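Local coordinates for protein methyltransferase (Pectobacterium atrosepticum SCRI1043, PDB 2P7I) that is probably an S-adenosylmethionine-dependent methyltransferase whose substrate is not established, at residues D27-H30 against P31-R35; A36-P39 against F40-P43; G54-T57 against S58-E62; C175-A178 against L179-E183. One frame throughout, in Å; residues are numbered along the deposited sequence.

Contact 1 of 4, residues D27-H30 against P31-R35; sequences DVMH and PFMVR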
ATOM      1  N   ASP B  27      -3.464 -26.364   6.120  1.00 37.91           N
ATOM      2  CA  ASP B  27      -3.553 -26.780   4.733  1.00 36.84           C
ATOM      3  C   ASP B  27      -3.107 -25.723   3.754  1.00 34.02           C
ATOM      4  O   ASP B  27      -2.657 -26.053   2.666  1.00 31.27           O
ATOM      5  CB  ASP B  27      -4.982 -27.215   4.404  1.00 37.77           C
ATOM      6  CG  ASP B  27      -5.400 -28.438   5.201  1.00 43.14           C
ATOM      7  OD1 ASP B  27      -4.647 -29.425   5.164  1.00 42.78           O
ATOM      8  OD2 ASP B  27      -6.437 -28.392   5.885  1.00 48.05           O
ATOM      9  N   VAL B  28      -3.216 -24.461   4.131  1.00 32.71           N
ATOM     10  CA  VAL B  28      -2.867 -23.382   3.211  1.00 29.95           C
ATOM     11  C   VAL B  28      -1.592 -22.686   3.694  1.00 28.01           C
ATOM     12  O   VAL B  28      -0.598 -22.588   2.953  1.00 30.54           O
ATOM     13  CB  VAL B  28      -4.029 -22.377   3.008  1.00 30.44           C
ATOM     14  CG1 VAL B  28      -3.546 -21.157   2.233  1.00 29.62           C
ATOM     15  CG2 VAL B  28      -5.205 -23.026   2.284  1.00 34.75           C
HETATM   16  N   MSE B  29      -1.577 -22.244   4.943  1.00 25.82           N
HETATM   17  CA  MSE B  29      -0.460 -21.440   5.390  1.00 27.42           C
HETATM   18  C   MSE B  29       0.853 -22.204   5.577  1.00 28.56           C
HETATM   19  O   MSE B  29       1.925 -21.669   5.263  1.00 31.45           O
HETATM   20  CB  MSE B  29      -0.840 -20.702   6.662  1.00 29.83           C
HETATM   21  CG  MSE B  29      -1.885 -19.604   6.516  1.00 23.90           C
HETATM   22 SE   MSE B  29      -1.361 -18.264   5.268  0.75 26.85          SE
HETATM   23  CE  MSE B  29       0.147 -17.670   6.288  1.00 27.93           C
ATOM     24  N   HIS B  30       0.804 -23.420   6.135  1.00 31.11           N
ATOM     25  CA  HIS B  30       2.034 -24.206   6.326  1.00 28.55           C
ATOM     26  C   HIS B  30       2.801 -24.425   5.015  1.00 30.34           C
ATOM     27  O   HIS B  30       3.983 -24.161   4.946  1.00 30.14           O
ATOM     28  CB  HIS B  30       1.763 -25.527   7.033  1.00 29.63           C
ATOM     29  CG  HIS B  30       1.524 -25.399   8.502  1.00 33.19           C
ATOM     30  ND1 HIS B  30       1.401 -26.493   9.329  1.00 34.04           N
ATOM     31  CD2 HIS B  30       1.390 -24.313   9.301  1.00 37.05           C
ATOM     32  CE1 HIS B  30       1.211 -26.093  10.569  1.00 36.97           C
ATOM     33  NE2 HIS B  30       1.194 -24.776  10.581  1.00 35.38           N
ATOM     34  N   PRO B  31       2.131 -24.913   3.965  1.00 28.23           N
ATOM     35  CA  PRO B  31       2.870 -25.047   2.704  1.00 27.67           C
ATOM     36  C   PRO B  31       3.452 -23.754   2.095  1.00 27.98           C
ATOM     37  O   PRO B  31       4.560 -23.778   1.577  1.00 29.06           O
ATOM     38  CB  PRO B  31       1.853 -25.737   1.758  1.00 29.16           C
ATOM     39  CG  PRO B  31       0.542 -25.642   2.422  1.00 31.42           C
ATOM     40  CD  PRO B  31       0.778 -25.488   3.896  1.00 29.92           C
ATOM     41  N   PHE B  32       2.731 -22.649   2.171  1.00 26.66           N
ATOM     42  CA  PHE B  32       3.236 -21.371   1.680  1.00 26.33           C
ATOM     43  C   PHE B  32       4.381 -20.874   2.539  1.00 27.18           C
ATOM     44  O   PHE B  32       5.289 -20.243   2.025  1.00 27.68           O
ATOM     45  CB  PHE B  32       2.117 -20.328   1.584  1.00 26.06           C
ATOM     46  CG  PHE B  32       1.207 -20.532   0.410  1.00 25.52           C
ATOM     47  CD1 PHE B  32       1.725 -20.729  -0.864  1.00 29.24           C
ATOM     48  CD2 PHE B  32      -0.159 -20.517   0.565  1.00 36.54           C
ATOM     49  CE1 PHE B  32       0.908 -20.913  -1.960  1.00 30.02           C
ATOM     50  CE2 PHE B  32      -0.993 -20.715  -0.555  1.00 36.29           C
ATOM     51  CZ  PHE B  32      -0.444 -20.912  -1.809  1.00 32.99           C
HETATM   52  N   MSE B  33       4.356 -21.176   3.828  1.00 27.90           N
HETATM   53  CA  MSE B  33       5.476 -20.801   4.688  1.00 27.45           C
HETATM   54  C   MSE B  33       6.756 -21.529   4.233  1.00 25.94           C
HETATM   55  O   MSE B  33       7.824 -20.920   4.125  1.00 27.48           O
HETATM   56  CB  MSE B  33       5.154 -21.154   6.144  1.00 28.72           C
HETATM   57  CG  MSE B  33       4.308 -20.120   6.854  1.00 32.18           C
HETATM   58 SE   MSE B  33       3.798 -20.809   8.591  0.75 37.46          SE
HETATM   59  CE  MSE B  33       2.680 -19.396   9.031  1.00 37.21           C
ATOM     60  N   VAL B  34       6.662 -22.833   3.973  1.00 27.25           N
ATOM     61  CA  VAL B  34       7.791 -23.602   3.461  1.00 28.77           C
ATOM     62  C   VAL B  34       8.244 -23.043   2.104  1.00 28.78           C
ATOM     63  O   VAL B  34       9.431 -22.872   1.889  1.00 31.11           O
ATOM     64  CB  VAL B  34       7.478 -25.123   3.409  1.00 31.55           C
ATOM     65  CG1 VAL B  34       8.618 -25.893   2.744  1.00 30.62           C
ATOM     66  CG2 VAL B  34       7.261 -25.638   4.817  1.00 30.81           C
ATOM     67  N   ARG B  35       7.314 -22.735   1.204  1.00 27.85           N
ATOM     68  CA  ARG B  35       7.660 -22.037  -0.056  0.50 28.97           C
ATOM     69  C   ARG B  35       8.460 -20.745   0.221  1.00 29.81           C
ATOM     70  O   ARG B  35       9.476 -20.498  -0.399  1.00 31.71           O
ATOM     71  CB  ARG B  35       6.407 -21.726  -0.915  0.50 30.40           C
ATOM     72  CG  ARG B  35       6.214 -22.612  -2.169  0.50 34.15           C
ATOM     73  CD  ARG B  35       4.954 -22.192  -3.032  0.50 43.72           C
ATOM     74  NE  ARG B  35       5.185 -21.230  -4.144  0.50 47.02           N
ATOM     75  CZ  ARG B  35       4.225 -20.793  -4.984  0.50 44.86           C
ATOM     76  NH1 ARG B  35       2.968 -21.190  -4.828  0.50 47.95           N
ATOM     77  NH2 ARG B  35       4.492 -19.931  -5.971  0.50 32.76           N
TER

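Contact 2 of 4, residues A36-P39 against F40-P43; sequences AFTP and FFRP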
ATOM      1  N   ALA B  36       7.958 -19.915   1.126  1.00 28.35           N
ATOM      2  CA  ALA B  36       8.565 -18.629   1.461  1.00 29.34           C
ATOM      3  C   ALA B  36       9.995 -18.793   1.985  1.00 27.98           C
ATOM      4  O   ALA B  36      10.870 -17.978   1.717  1.00 28.26           O
ATOM      5  CB  ALA B  36       7.695 -17.920   2.496  1.00 25.19           C
ATOM      6  N   PHE B  37      10.209 -19.845   2.757  1.00 26.81           N
ATOM      7  CA  PHE B  37      11.520 -20.092   3.383  1.00 27.03           C
ATOM      8  C   PHE B  37      12.558 -20.667   2.418  1.00 26.12           C
ATOM      9  O   PHE B  37      13.755 -20.442   2.573  1.00 28.25           O
ATOM     10  CB  PHE B  37      11.370 -21.121   4.501  1.00 24.70           C
ATOM     11  CG  PHE B  37      10.543 -20.683   5.688  1.00 25.24           C
ATOM     12  CD1 PHE B  37      10.061 -19.391   5.832  1.00 27.73           C
ATOM     13  CD2 PHE B  37      10.284 -21.604   6.709  1.00 28.32           C
ATOM     14  CE1 PHE B  37       9.324 -19.016   6.945  1.00 27.66           C
ATOM     15  CE2 PHE B  37       9.552 -21.239   7.855  1.00 28.78           C
ATOM     16  CZ  PHE B  37       9.053 -19.960   7.962  1.00 23.95           C
ATOM     17  N   THR B  38      12.088 -21.445   1.450  1.00 28.56           N
ATOM     18  CA  THR B  38      12.958 -22.308   0.642  1.00 27.47           C
ATOM     19  C   THR B  38      14.162 -21.608   0.002  1.00 26.55           C
ATOM     20  O   THR B  38      15.270 -22.108   0.105  1.00 27.52           O
ATOM     21  CB  THR B  38      12.148 -23.096  -0.388  1.00 29.94           C
ATOM     22  OG1 THR B  38      11.333 -24.047   0.314  1.00 30.69           O
ATOM     23  CG2 THR B  38      13.072 -23.866  -1.334  1.00 31.92           C
ATOM     24  N   PRO B  39      13.969 -20.437  -0.623  1.00 28.59           N
ATOM     25  CA  PRO B  39      15.105 -19.776  -1.241  1.00 29.22           C
ATOM     26  C   PRO B  39      16.210 -19.330  -0.265  1.00 31.51           C
ATOM     27  O   PRO B  39      17.335 -19.050  -0.691  1.00 30.52           O
ATOM     28  CB  PRO B  39      14.492 -18.541  -1.907  1.00 29.70           C
ATOM     29  CG  PRO B  39      13.049 -18.727  -1.863  1.00 32.74           C
ATOM     30  CD  PRO B  39      12.718 -19.689  -0.801  1.00 30.90           C
ATOM     31  N   PHE B  40      15.876 -19.233   1.014  1.00 30.19           N
ATOM     32  CA  PHE B  40      16.797 -18.734   2.023  1.00 27.94           C
ATOM     33  C   PHE B  40      17.479 -19.800   2.858  1.00 28.31           C
ATOM     34  O   PHE B  40      18.419 -19.476   3.601  1.00 28.38           O
ATOM     35  CB  PHE B  40      16.058 -17.813   3.000  1.00 28.73           C
ATOM     36  CG  PHE B  40      15.395 -16.634   2.351  1.00 29.51           C
ATOM     37  CD1 PHE B  40      16.166 -15.680   1.714  1.00 32.28           C
ATOM     38  CD2 PHE B  40      14.006 -16.457   2.405  1.00 29.42           C
ATOM     39  CE1 PHE B  40      15.586 -14.556   1.138  1.00 38.10           C
ATOM     40  CE2 PHE B  40      13.416 -15.352   1.835  1.00 34.98           C
ATOM     41  CZ  PHE B  40      14.198 -14.397   1.202  1.00 39.00           C
ATOM     42  N   PHE B  41      17.002 -21.040   2.788  1.00 28.81           N
ATOM     43  CA  PHE B  41      17.561 -22.131   3.584  1.00 29.48           C
ATOM     44  C   PHE B  41      19.062 -22.233   3.372  1.00 32.57           C
ATOM     45  O   PHE B  41      19.554 -22.076   2.252  1.00 31.71           O
ATOM     46  CB  PHE B  41      16.930 -23.472   3.241  1.00 28.43           C
ATOM     47  CG  PHE B  41      15.570 -23.733   3.865  1.00 29.95           C
ATOM     48  CD1 PHE B  41      15.251 -23.334   5.159  1.00 30.36           C
ATOM     49  CD2 PHE B  41      14.623 -24.469   3.158  1.00 29.70           C
ATOM     50  CE1 PHE B  41      13.997 -23.640   5.721  1.00 28.73           C
ATOM     51  CE2 PHE B  41      13.383 -24.755   3.693  1.00 31.40           C
ATOM     52  CZ  PHE B  41      13.060 -24.343   4.974  1.00 30.06           C
ATOM     53  N   ARG B  42      19.775 -22.437   4.478  1.00 31.23           N
ATOM     54  CA  ARG B  42      21.204 -22.706   4.471  1.00 33.20           C
ATOM     55  C   ARG B  42      21.462 -24.204   4.491  1.00 31.23           C
ATOM     56  O   ARG B  42      20.713 -24.961   5.106  1.00 32.65           O
ATOM     57  CB  ARG B  42      21.831 -22.156   5.747  1.00 32.99           C
ATOM     58  CG  ARG B  42      21.620 -20.700   6.014  1.00 36.52           C
ATOM     59  CD  ARG B  42      22.588 -19.889   5.245  1.00 40.76           C
ATOM     60  NE  ARG B  42      23.918 -20.319   5.612  1.00 51.35           N
ATOM     61  CZ  ARG B  42      24.992 -20.204   4.847  1.00 62.68           C
ATOM     62  NH1 ARG B  42      24.915 -19.627   3.647  1.00 72.33           N
ATOM     63  NH2 ARG B  42      26.154 -20.669   5.294  1.00 61.65           N
ATOM     64  N   PRO B  43      22.573 -24.646   3.888  1.00 33.18           N
ATOM     65  CA  PRO B  43      22.895 -26.080   4.024  1.00 32.48           C
ATOM     66  C   PRO B  43      23.250 -26.360   5.461  1.00 30.69           C
ATOM     67  O   PRO B  43      23.743 -25.469   6.147  1.00 30.00           O
ATOM     68  CB  PRO B  43      24.126 -26.258   3.132  1.00 34.26           C
ATOM     69  CG  PRO B  43      24.719 -24.842   3.006  1.00 36.66           C
ATOM     70  CD  PRO B  43      23.578 -23.893   3.116  1.00 34.95           C
TER

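Contact 3 of 4, residues G54-T57 against S58-E62; sequences GDFT and SRLQE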
ATOM      1  N   GLY B  54       4.173 -31.644  15.649  1.00 33.85           N
ATOM      2  CA  GLY B  54       5.020 -32.040  14.532  1.00 34.66           C
ATOM      3  C   GLY B  54       4.402 -31.820  13.160  1.00 35.12           C
ATOM      4  O   GLY B  54       4.932 -32.288  12.157  1.00 37.45           O
ATOM      5  N   ASP B  55       3.299 -31.085  13.100  1.00 36.52           N
ATOM      6  CA  ASP B  55       2.650 -30.814  11.818  1.00 38.41           C
ATOM      7  C   ASP B  55       3.556 -30.039  10.863  1.00 35.07           C
ATOM      8  O   ASP B  55       3.597 -30.321   9.668  1.00 35.14           O
ATOM      9  CB  ASP B  55       1.343 -30.047  12.018  1.00 41.51           C
ATOM     10  CG  ASP B  55       0.292 -30.870  12.757  1.00 45.22           C
ATOM     11  OD1 ASP B  55      -0.012 -32.007  12.327  1.00 50.74           O
ATOM     12  OD2 ASP B  55      -0.207 -30.374  13.789  1.00 55.49           O
ATOM     13  N   PHE B  56       4.308 -29.077  11.380  1.00 32.21           N
ATOM     14  CA  PHE B  56       5.176 -28.315  10.499  1.00 31.44           C
ATOM     15  C   PHE B  56       6.469 -29.084  10.259  1.00 30.95           C
ATOM     16  O   PHE B  56       7.037 -29.018   9.181  1.00 33.33           O
ATOM     17  CB  PHE B  56       5.439 -26.941  11.084  1.00 29.46           C
ATOM     18  CG  PHE B  56       5.967 -25.949  10.087  1.00 32.84           C
ATOM     19  CD1 PHE B  56       5.190 -25.545   9.011  1.00 33.56           C
ATOM     20  CD2 PHE B  56       7.242 -25.422  10.217  1.00 29.87           C
ATOM     21  CE1 PHE B  56       5.688 -24.638   8.064  1.00 32.34           C
ATOM     22  CE2 PHE B  56       7.724 -24.515   9.290  1.00 34.36           C
ATOM     23  CZ  PHE B  56       6.942 -24.122   8.216  1.00 36.31           C
ATOM     24  N   THR B  57       6.929 -29.834  11.254  1.00 33.99           N
ATOM     25  CA  THR B  57       8.180 -30.585  11.129  1.00 33.01           C
ATOM     26  C   THR B  57       8.143 -31.509   9.915  1.00 34.04           C
ATOM     27  O   THR B  57       9.134 -31.630   9.184  1.00 36.68           O
ATOM     28  CB  THR B  57       8.448 -31.454  12.364  1.00 33.38           C
ATOM     29  OG1 THR B  57       7.993 -30.775  13.535  1.00 32.09           O
ATOM     30  CG2 THR B  57       9.944 -31.792  12.472  1.00 33.46           C
ATOM     31  N   SER B  58       7.000 -32.138   9.696  1.00 33.64           N
ATOM     32  CA  SER B  58       6.880 -33.114   8.621  1.00 35.76           C
ATOM     33  C   SER B  58       7.164 -32.477   7.265  1.00 35.17           C
ATOM     34  O   SER B  58       7.750 -33.109   6.381  1.00 34.02           O
ATOM     35  CB  SER B  58       5.512 -33.779   8.637  1.00 35.93           C
ATOM     36  OG  SER B  58       4.495 -32.844   8.368  1.00 48.08           O
ATOM     37  N   ARG B  59       6.800 -31.203   7.109  1.00 35.79           N
ATOM     38  CA  ARG B  59       7.104 -30.494   5.879  1.00 34.01           C
ATOM     39  C   ARG B  59       8.581 -30.124   5.798  1.00 34.79           C
ATOM     40  O   ARG B  59       9.192 -30.161   4.726  1.00 35.02           O
ATOM     41  CB  ARG B  59       6.237 -29.248   5.780  1.00 35.98           C
ATOM     42  CG  ARG B  59       4.782 -29.600   5.725  1.00 34.26           C
ATOM     43  CD  ARG B  59       3.965 -28.408   5.474  1.00 36.59           C
ATOM     44  NE  ARG B  59       2.543 -28.742   5.397  1.00 36.69           N
ATOM     45  CZ  ARG B  59       1.886 -29.083   4.288  1.00 35.89           C
ATOM     46  NH1 ARG B  59       2.481 -29.137   3.099  1.00 46.27           N
ATOM     47  NH2 ARG B  59       0.597 -29.343   4.375  1.00 39.68           N
ATOM     48  N   LEU B  60       9.145 -29.746   6.940  1.00 33.24           N
ATOM     49  CA  LEU B  60      10.555 -29.448   7.023  1.00 32.87           C
ATOM     50  C   LEU B  60      11.452 -30.661   6.753  1.00 33.71           C
ATOM     51  O   LEU B  60      12.556 -30.522   6.214  1.00 31.64           O
ATOM     52  CB  LEU B  60      10.852 -28.845   8.393  1.00 34.45           C
ATOM     53  CG  LEU B  60      10.275 -27.447   8.650  1.00 32.36           C
ATOM     54  CD1 LEU B  60      10.664 -27.058  10.063  1.00 29.36           C
ATOM     55  CD2 LEU B  60      10.742 -26.411   7.574  1.00 30.37           C
ATOM     56  N   GLN B  61      10.971 -31.847   7.129  1.00 33.93           N
ATOM     57  CA  GLN B  61      11.677 -33.100   6.851  1.00 37.46           C
ATOM     58  C   GLN B  61      11.884 -33.376   5.362  1.00 38.55           C
ATOM     59  O   GLN B  61      12.803 -34.113   4.984  1.00 39.05           O
ATOM     60  CB  GLN B  61      10.943 -34.279   7.483  1.00 36.64           C
ATOM     61  CG  GLN B  61      11.132 -34.369   8.980  1.00 42.00           C
ATOM     62  CD  GLN B  61      10.591 -35.668   9.546  1.00 43.83           C
ATOM     63  OE1 GLN B  61       9.376 -35.858   9.653  1.00 48.00           O
ATOM     64  NE2 GLN B  61      11.495 -36.572   9.910  1.00 40.00           N
ATOM     65  N   GLU B  62      11.046 -32.791   4.511  1.00 38.69           N
ATOM     66  CA  GLU B  62      11.301 -32.856   3.078  1.00 39.86           C
ATOM     67  C   GLU B  62      12.552 -32.061   2.696  1.00 39.27           C
ATOM     68  O   GLU B  62      13.080 -32.249   1.610  1.00 39.63           O
ATOM     69  CB  GLU B  62      10.096 -32.371   2.268  1.00 40.02           C
ATOM     70  CG  GLU B  62       8.814 -33.154   2.531  1.00 49.39           C
ATOM     71  CD  GLU B  62       9.032 -34.665   2.499  1.00 62.32           C
ATOM     72  OE1 GLU B  62       9.559 -35.173   1.481  1.00 66.96           O
ATOM     73  OE2 GLU B  62       8.694 -35.341   3.500  1.00 71.50           O
TER
HETATM   74  O   HOH W   1       1.609 -28.837   8.164  1.00 49.24           O

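Contact 4 of 4, residues C175-A178 against L179-E183; sequences CTYA and LDTLE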
ATOM      1  N   CYS B 175       0.709 -10.687  22.303  1.00 28.13           N
ATOM      2  CA  CYS B 175       1.011  -9.586  21.382  0.50 27.03           C
ATOM      3  C   CYS B 175       0.381  -9.920  20.042  1.00 28.68           C
ATOM      4  O   CYS B 175       0.193 -11.112  19.722  1.00 28.47           O
ATOM      5  CB  CYS B 175       2.529  -9.471  21.252  0.50 27.27           C
ATOM      6  SG  CYS B 175       3.199  -8.130  20.193  0.50 25.36           S
ATOM      7  N   THR B 176       0.155  -8.901  19.235  1.00 27.34           N
ATOM      8  CA  THR B 176      -0.222  -9.114  17.875  1.00 22.16           C
ATOM      9  C   THR B 176       0.742  -8.242  17.130  1.00 23.27           C
ATOM     10  O   THR B 176       0.574  -7.004  17.100  1.00 25.25           O
ATOM     11  CB  THR B 176      -1.645  -8.671  17.602  1.00 24.27           C
ATOM     12  OG1 THR B 176      -2.545  -9.320  18.532  1.00 23.10           O
ATOM     13  CG2 THR B 176      -2.100  -9.121  16.167  1.00 23.17           C
ATOM     14  N   TYR B 177       1.775  -8.875  16.592  1.00 22.49           N
ATOM     15  CA  TYR B 177       2.805  -8.167  15.851  1.00 22.75           C
ATOM     16  C   TYR B 177       2.361  -7.614  14.532  1.00 27.80           C
ATOM     17  O   TYR B 177       1.522  -8.150  13.848  1.00 25.47           O
ATOM     18  CB  TYR B 177       3.979  -9.097  15.566  1.00 23.45           C
ATOM     19  CG  TYR B 177       4.867  -9.364  16.792  1.00 27.34           C
ATOM     20  CD1 TYR B 177       5.724  -8.390  17.273  1.00 26.12           C
ATOM     21  CD2 TYR B 177       4.811 -10.578  17.470  1.00 28.99           C
ATOM     22  CE1 TYR B 177       6.545  -8.628  18.380  1.00 24.02           C
ATOM     23  CE2 TYR B 177       5.621 -10.818  18.564  1.00 27.92           C
ATOM     24  CZ  TYR B 177       6.490  -9.854  19.001  1.00 28.70           C
ATOM     25  OH  TYR B 177       7.301 -10.074  20.076  1.00 25.03           O
ATOM     26  N   ALA B 178       3.014  -6.537  14.168  1.00 24.42           N
ATOM     27  CA  ALA B 178       3.048  -6.042  12.768  1.00 23.82           C
ATOM     28  C   ALA B 178       4.539  -5.924  12.422  1.00 22.56           C
ATOM     29  O   ALA B 178       5.422  -6.154  13.292  1.00 25.41           O
ATOM     30  CB  ALA B 178       2.321  -4.679  12.647  1.00 24.81           C
ATOM     31  N   LEU B 179       4.851  -5.545  11.198  1.00 25.84           N
ATOM     32  CA  LEU B 179       6.261  -5.444  10.797  1.00 28.76           C
ATOM     33  C   LEU B 179       7.043  -4.481  11.666  1.00 29.15           C
ATOM     34  O   LEU B 179       8.241  -4.685  11.932  1.00 27.34           O
ATOM     35  CB  LEU B 179       6.366  -5.119   9.324  1.00 28.98           C
ATOM     36  CG  LEU B 179       6.124  -6.284   8.345  1.00 30.28           C
ATOM     37  CD1 LEU B 179       5.736  -5.764   6.991  1.00 30.05           C
ATOM     38  CD2 LEU B 179       7.370  -7.133   8.224  1.00 23.82           C
ATOM     39  N   ASP B 180       6.395  -3.427  12.142  1.00 29.38           N
ATOM     40  CA  ASP B 180       7.106  -2.449  12.942  1.00 26.36           C
ATOM     41  C   ASP B 180       7.566  -3.001  14.297  1.00 25.08           C
ATOM     42  O   ASP B 180       8.760  -2.850  14.697  1.00 26.67           O
ATOM     43  CB  ASP B 180       6.336  -1.097  13.041  1.00 26.08           C
ATOM     44  CG  ASP B 180       5.050  -1.149  13.885  1.00 33.46           C
ATOM     45  OD1 ASP B 180       4.250  -2.098  13.744  1.00 31.19           O
ATOM     46  OD2 ASP B 180       4.797  -0.183  14.646  1.00 28.21           O
ATOM     47  N   THR B 181       6.656  -3.661  15.017  1.00 25.98           N
ATOM     48  CA  THR B 181       6.962  -4.129  16.334  1.00 23.70           C
ATOM     49  C   THR B 181       7.780  -5.421  16.286  1.00 24.95           C
ATOM     50  O   THR B 181       8.594  -5.690  17.156  1.00 24.79           O
ATOM     51  CB  THR B 181       5.648  -4.378  17.124  1.00 22.14           C
ATOM     52  OG1 THR B 181       4.747  -5.154  16.314  1.00 25.28           O
ATOM     53  CG2 THR B 181       4.985  -3.021  17.503  1.00 21.75           C
ATOM     54  N   LEU B 182       7.535  -6.252  15.284  1.00 24.74           N
ATOM     55  CA  LEU B 182       8.363  -7.449  15.086  1.00 25.31           C
ATOM     56  C   LEU B 182       9.852  -7.123  14.803  1.00 25.71           C
ATOM     57  O   LEU B 182      10.720  -7.662  15.449  1.00 24.14           O
ATOM     58  CB  LEU B 182       7.747  -8.346  13.993  1.00 24.05           C
ATOM     59  CG  LEU B 182       8.332  -9.776  13.875  1.00 25.59           C
ATOM     60  CD1 LEU B 182       8.201 -10.562  15.186  1.00 25.10           C
ATOM     61  CD2 LEU B 182       7.657 -10.580  12.688  1.00 25.38           C
ATOM     62  N   GLU B 183      10.143  -6.218  13.878  1.00 24.71           N
ATOM     63  CA  GLU B 183      11.516  -5.796  13.630  1.00 23.56           C
ATOM     64  C   GLU B 183      12.105  -5.124  14.855  1.00 25.24           C
ATOM     65  O   GLU B 183      13.270  -5.329  15.163  1.00 27.87           O
ATOM     66  CB  GLU B 183      11.648  -4.934  12.372  1.00 25.58           C
ATOM     67  CG  GLU B 183      13.078  -4.550  12.137  1.00 27.21           C
ATOM     68  CD  GLU B 183      13.408  -4.131  10.755  1.00 31.07           C
ATOM     69  OE1 GLU B 183      12.532  -4.168   9.870  1.00 29.43           O
ATOM     70  OE2 GLU B 183      14.590  -3.818  10.545  1.00 29.97           O
TER
HETATM   71  O   HOH W   2       2.118  -4.742  16.924  1.00 24.42           O

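Contact 1 of 4, residues D27-H30 against P31-R35
V28 sets CG1 anti to its backbone N (chi1 171°), and F32 sets CG anti to its carbonyl carbon (chi1 -76°). These settings lay the two side chains side by side, pointing the same way, one turn apart on helix 24-37. This helix leads into the first strand of the Rossmann-like methyltransferase fold, and P31 kinks it. V28 CG1 lies 3.8 Å from F32 CE2. M29 and M33, both selenomethionines, form a second pair. The chain of M29 folds back at its second and third torsions, while that of M33 runs out straight beyond CG. M29 CE thus comes to 4.1 Å from M33 CE. Strand 192-201 packs on V28, M29 and F32, and the F32 ring also meets Y227 of helix 220-230.

H30 takes a different side. M33 SE sits obliquely to its ring, 5.3 Å from the centroid. The same ring stacks on F26 and meets F56 edge-to-face. A bound Tris molecule, probably from the crystallisation liquor, lies close to it.

P31 has no N-H to give to the turn before. The bond after it, from F32 N to V28 O, is weak at 3.4 Å. Regular bonding returns with M33 N, which donates to M29 O at 2.9 Å. The proline ring lies against two carbonyls of the turn before: P31 CG is 3.2 Å from D27 O and 3.3 Å from V28 O.

Contact 2 of 4, residues A36-P39 against F40-P43
F37 O takes two amides of the following turn. F40 N donates to it at 2.9 Å, from well above the carbonyl plane (36° out of it). F41 N reaches it weakly at 3.3 Å. The same F41 N also makes a weak bond to T38 O at 3.4 Å, so one N-H is shared between two carbonyls. P39 N has no hydrogen to offer. T38 OG1 bonds back to V34 O in the preceding turn.

This is the C-terminal end of helix 24-37, where the chain leaves the helix and heads for strand 46-49 of the Rossmann-like sheet. The F41 ring folds back over the turn. Its CZ touches F37 CB at 3.7 Å, at the edge of the F37 ring. F37 O stands over one face of the F41 ring, offset toward the rim. The F40 ring turns the other way, with CD2 at 3.6 Å from A36 O.

Further carbonyls are satisfied from outside. F40 O accepts R136 NH1 of the same chain, while P39 O and A36 O accept R136 NH1 and Y195 OH of the second subunit, whose own F40 ring meets this F40.

Contact 3 of 4, residues G54-T57 against S58-E62
F56 lays one side of its ring obliquely across L60. Ring atom CD2 of F56 is 3.8 Å from L60 CD1, and CE2 of F56 is 3.9 Å from L60 CG. F56 holds CG anti to the backbone N (chi1 -163°), which swings the ring back over the next turn. V34 and F37 of helix 24-37 also touch this ring, as does E48 of strand 46-49.

The carbonyl of D55 is gripped twice. S58 OG donates to D55 O at 3.0 Å, from 44° out of the carbonyl plane. The serine hydroxyl is placed there by a chi1 of 65°, between the backbone N and the carbonyl carbon. A water donates to D55 O at 2.9 Å and accepts from R59 NE at 2.9 Å. It lies in the plane of the guanidinium group, at its edge, so it links the arginine to the first turn of its own helix. The carboxylate of D55 pairs instead with R83.

Backbone bonds hold the turns together. S58 N donates to G54 O at 3.2 Å, and Q61 N to T57 O at 2.8 Å. The T57 hydroxyl bonds to E48 of strand 46-49, and its side chain also touches strand 67-71. G54 has a positive phi at which a side chain would jam against the preceding carbonyl.

The short helix 55-60 is the crossover of a beta-alpha-beta unit between strands 46-49 and 67-71. In related methyltransferases, the glycine-rich loop before this helix binds S-adenosylmethionine.

Contact 4 of 4, residues C175-A178 against L179-E183
Y177 crosses L182 at about a right angle, and its atoms meet the first turn of helix 179-188 one after another. CB of Y177 is 4.1 Å from T181 OG1. Next along, CG of Y177 is 3.9 Å from L182 CD1. The Y177 CD1 atom comes closer to the backbone, at 3.4 Å from L182 N. CE1 of Y177 comes to 3.8 Å from T181 O. At the tip, OH bonds to D185 OD2 further down the helix. Over one face of the ring stands L182 CD1, close to the centroid and 9° off the normal. This is a CH-pi contact.

T181 holds the start of the helix. Its chi1 of 49° turns OG1 back toward the N-cap residue, A178. A178 N donates to T181 OG1 at 3.1 Å, almost straight at 172°. This is one half of a capping box, made by the N3 side chain. The alanine has no polar side chain for the other half. A water 2.7 Å from T181 OG1 also donates to T176 O. The first helical backbone bond runs from L182 N to A178 O at 2.9 Å.

D180 OD1 lies against A178 CB, while its OD2 accepts N161 N of the third subunit. L179 and L182 pack on I240 and L242 of strand 237-245. L182 and Y177 reach C141 of strand 135-142, so this helix start lies against the sheet.

How the contacts relate
Contacts 1 and 2 follow each other on helix 24-37, and contact 3 lies on helix 55-60 beside it. F56 and R59 touch H30, P31 and V34, while F37 and F41 reach F56 and L60. Contact 4 stands apart, about 21 Å from contact 1 and 26 Å from contact 3 between centres, across the centre of the chain from both. Contacts 1, 2 and 4 are mostly buried; contact 3 is only partly so. Contact 1 is largely apolar helix packing, and contact 2 a turn in which one carbonyl takes two amides. Contacts 3 and 4 each hold a bridging water. Contact 3 sets a serine and its water on one carbonyl; contact 4 is a hydroxyl-capped helix start. Contacts 2 and 4 both touch the second subunit.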